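Local structure of probable ribose-5-phosphate isomerase B (6MU0) at residues A[91-96]-A[113-118]. The protein probably catalyses the interconversion of ribulose 5-phosphate and ribose 5-phosphate in the non-oxidative stage of the pentose phosphate pathway. Numbering follows the deposited sequence.
Sequences KGVLAA and ANVLCL
Ala95 and Ala96 run parallel to Val115 and Leu116, and the backbone bonds follow that register: Ala96 N donates to Val115 O at 2.9 Å, and Cys117 N to Ala96 O at 2.8 Å. Just ahead of the paired strands, Leu94 O takes two donors, Asn114 N in its carbonyl plane and Val115 N from above it. Asn114 then carries the pairing back to residues 92-94 with its side chain. With CG between the backbone N and the carbonyl carbon (chi1 54°), the carboxamide reaches across to grip two peptide groups: OD1 receives Leu94 N at 2.8 Å in an almost straight bond, while ND2 donates to Gly92 O at 3.0 Å, the acceptor lying in the plane of the Asn114 amide. A further bond from ND2 to Ser68 O helps fix the amide's rotation. On the face of Ala95 and Val115, Val93 CG1 meets Val115 CG2 at 3.7 Å, and Ala95 CB sits against Val115 CB. Ala95 CB also lies 4.0 Å from Cys117 SG; helix 81-88 packs over Val93, Ala95 and Cys117. On the opposite face, which carries Ala96 and Leu116, Ala96 CB touches Ala113 CB at 3.7 Å. Strand 95-97, helix 101-109 and strand 115-117 form a beta-alpha-beta crossover, here joining the outermost strand of this chain's sheet to its inner neighbour in the five-stranded parallel, Rossmann-like sheet of the LacAB/RpiB family.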
ATOM      1  N   LYS A  91       8.222  -4.520  10.467  1.00 10.90           N
ATOM      2  CA  LYS A  91       8.898  -3.378  11.068  1.00 12.30           C
ATOM      3  C   LYS A  91       9.037  -2.238  10.072  1.00 11.79           C
ATOM      4  O   LYS A  91       9.464  -2.435   8.930  1.00 13.40           O
ATOM      5  CB  LYS A  91      10.289  -3.798  11.538  1.00 15.03           C
ATOM      6  CG  LYS A  91      10.274  -4.786  12.687  1.00 18.60           C
ATOM      7  CD  LYS A  91       9.769  -4.147  13.971  1.00 22.11           C
ATOM      8  CE  LYS A  91       9.704  -5.159  15.108  1.00 24.80           C
ATOM      9  NZ  LYS A  91       8.702  -6.222  14.833  1.00 25.99           N
ATOM     10  N   GLY A  92       8.679  -1.034  10.515  1.00 11.46           N
ATOM     11  CA  GLY A  92       8.802   0.147   9.694  1.00 12.25           C
ATOM     12  C   GLY A  92       7.658   0.371   8.735  1.00 10.85           C
ATOM     13  O   GLY A  92       7.627   1.413   8.067  1.00 12.19           O
ATOM     14  N   VAL A  93       6.725  -0.559   8.641  1.00  9.83           N
ATOM     15  CA  VAL A  93       5.606  -0.422   7.721  1.00  9.50           C
ATOM     16  C   VAL A  93       4.431   0.230   8.433  1.00  8.67           C
ATOM     17  O   VAL A  93       4.122  -0.085   9.588  1.00 10.28           O
ATOM     18  CB  VAL A  93       5.233  -1.788   7.116  1.00 10.40           C
ATOM     19  CG1 VAL A  93       3.921  -1.702   6.342  1.00 11.15           C
ATOM     20  CG2 VAL A  93       6.358  -2.262   6.215  1.00 12.05           C
ATOM     21  N   LEU A  94       3.779   1.157   7.739  1.00  8.81           N
ATOM     22  CA  LEU A  94       2.552   1.800   8.197  1.00  8.51           C
ATOM     23  C   LEU A  94       1.548   1.605   7.065  1.00  7.83           C
ATOM     24  O   LEU A  94       1.635   2.268   6.028  1.00  8.24           O
ATOM     25  CB  LEU A  94       2.812   3.275   8.489  1.00  9.23           C
ATOM     26  CG  LEU A  94       3.789   3.547   9.639  1.00 11.16           C
ATOM     27  CD1 LEU A  94       4.146   5.027   9.638  1.00 13.73           C
ATOM     28  CD2 LEU A  94       3.208   3.115  10.984  1.00 11.95           C
ATOM     29  N   ALA A  95       0.618   0.671   7.242  1.00  7.30           N
ATOM     30  CA  ALA A  95      -0.284   0.261   6.173  1.00  7.80           C
ATOM     31  C   ALA A  95      -1.694   0.773   6.440  1.00  7.34           C
ATOM     32  O   ALA A  95      -2.260   0.526   7.515  1.00  7.96           O
ATOM     33  CB  ALA A  95      -0.291  -1.259   6.017  1.00  8.27           C
ATOM     34  N   ALA A  96      -2.252   1.484   5.459  1.00  7.71           N
ATOM     35  CA  ALA A  96      -3.548   2.135   5.573  1.00  8.01           C
ATOM     36  C   ALA A  96      -4.538   1.502   4.610  1.00  7.18           C
ATOM     37  O   ALA A  96      -4.276   1.424   3.406  1.00  8.20           O
ATOM     38  CB  ALA A  96      -3.423   3.612   5.209  1.00  8.76           C
ATOM     39  N   ALA A 113       1.335   6.846   5.811  1.00  9.04           N
ATOM     40  CA  ALA A 113       1.350   5.451   5.401  1.00  8.86           C
ATOM     41  C   ALA A 113       2.370   5.233   4.292  1.00  8.54           C
ATOM     42  O   ALA A 113       2.498   6.048   3.379  1.00  9.79           O
ATOM     43  CB  ALA A 113      -0.031   5.044   4.898  1.00 10.05           C
ATOM     44  N   ASN A 114       3.095   4.119   4.369  1.00  8.28           N
ATOM     45  CA  ASN A 114       3.942   3.705   3.260  1.00  8.32           C
ATOM     46  C   ASN A 114       3.421   2.478   2.529  1.00  7.92           C
ATOM     47  O   ASN A 114       4.040   2.055   1.547  1.00  8.79           O
ATOM     48  CB  ASN A 114       5.414   3.552   3.670  1.00  8.61           C
ATOM     49  CG  ASN A 114       5.609   2.627   4.853  1.00  8.30           C
ATOM     50  OD1 ASN A 114       4.750   1.803   5.172  1.00  8.58           O
ATOM     51  ND2 ASN A 114       6.755   2.756   5.513  1.00 10.48           N
ATOM     52  N   VAL A 115       2.279   1.929   2.951  1.00  8.00           N
ATOM     53  CA  VAL A 115       1.607   0.858   2.236  1.00  7.82           C
ATOM     54  C   VAL A 115       0.124   1.198   2.172  1.00  7.78           C
ATOM     55  O   VAL A 115      -0.498   1.505   3.200  1.00  8.81           O
ATOM     56  CB  VAL A 115       1.837  -0.520   2.888  1.00  8.12           C
ATOM     57  CG1 VAL A 115       0.972  -1.595   2.229  1.00  9.15           C
ATOM     58  CG2 VAL A 115       3.316  -0.916   2.808  1.00  9.43           C
ATOM     59  N   LEU A 116      -0.422   1.172   0.961  1.00  7.23           N
ATOM     60  CA  LEU A 116      -1.821   1.446   0.685  1.00  7.64           C
ATOM     61  C   LEU A 116      -2.510   0.116   0.416  1.00  7.11           C
ATOM     62  O   LEU A 116      -2.084  -0.637  -0.468  1.00  7.74           O
ATOM     63  CB  LEU A 116      -1.906   2.345  -0.549  1.00  8.57           C
ATOM     64  CG  LEU A 116      -3.300   2.624  -1.095  1.00  8.94           C
ATOM     65  CD1 LEU A 116      -4.140   3.403  -0.096  1.00 10.03           C
ATOM     66  CD2 LEU A 116      -3.169   3.376  -2.415  1.00  9.80           C
ATOM     67  N   CYS A 117      -3.568  -0.167   1.175  1.00  7.20           N
ATOM     68  CA  CYS A 117      -4.327  -1.405   1.067  1.00  7.13           C
ATOM     69  C   CYS A 117      -5.700  -1.106   0.483  1.00  7.27           C
ATOM     70  O   CYS A 117      -6.375  -0.162   0.921  1.00  7.77           O
ATOM     71  CB  CYS A 117      -4.464  -2.069   2.436  1.00  7.46           C
ATOM     72  SG  CYS A 117      -2.849  -2.454   3.170  1.00  8.50           S
ATOM     73  N   LEU A 118      -6.102  -1.922  -0.496  1.00  6.85           N
ATOM     74  CA  LEU A 118      -7.275  -1.682  -1.321  1.00  7.06           C
ATOM     75  C   LEU A 118      -8.141  -2.932  -1.381  1.00  6.63           C
ATOM     76  O   LEU A 118      -7.653  -4.065  -1.274  1.00  7.48           O
ATOM     77  CB  LEU A 118      -6.872  -1.339  -2.761  1.00  7.32           C
ATOM     78  CG  LEU A 118      -5.923  -0.158  -2.941  1.00  8.03           C
ATOM     79  CD1 LEU A 118      -5.501  -0.029  -4.392  1.00  8.57           C
ATOM     80  CD2 LEU A 118      -6.557   1.129  -2.450  1.00  8.78           C
TER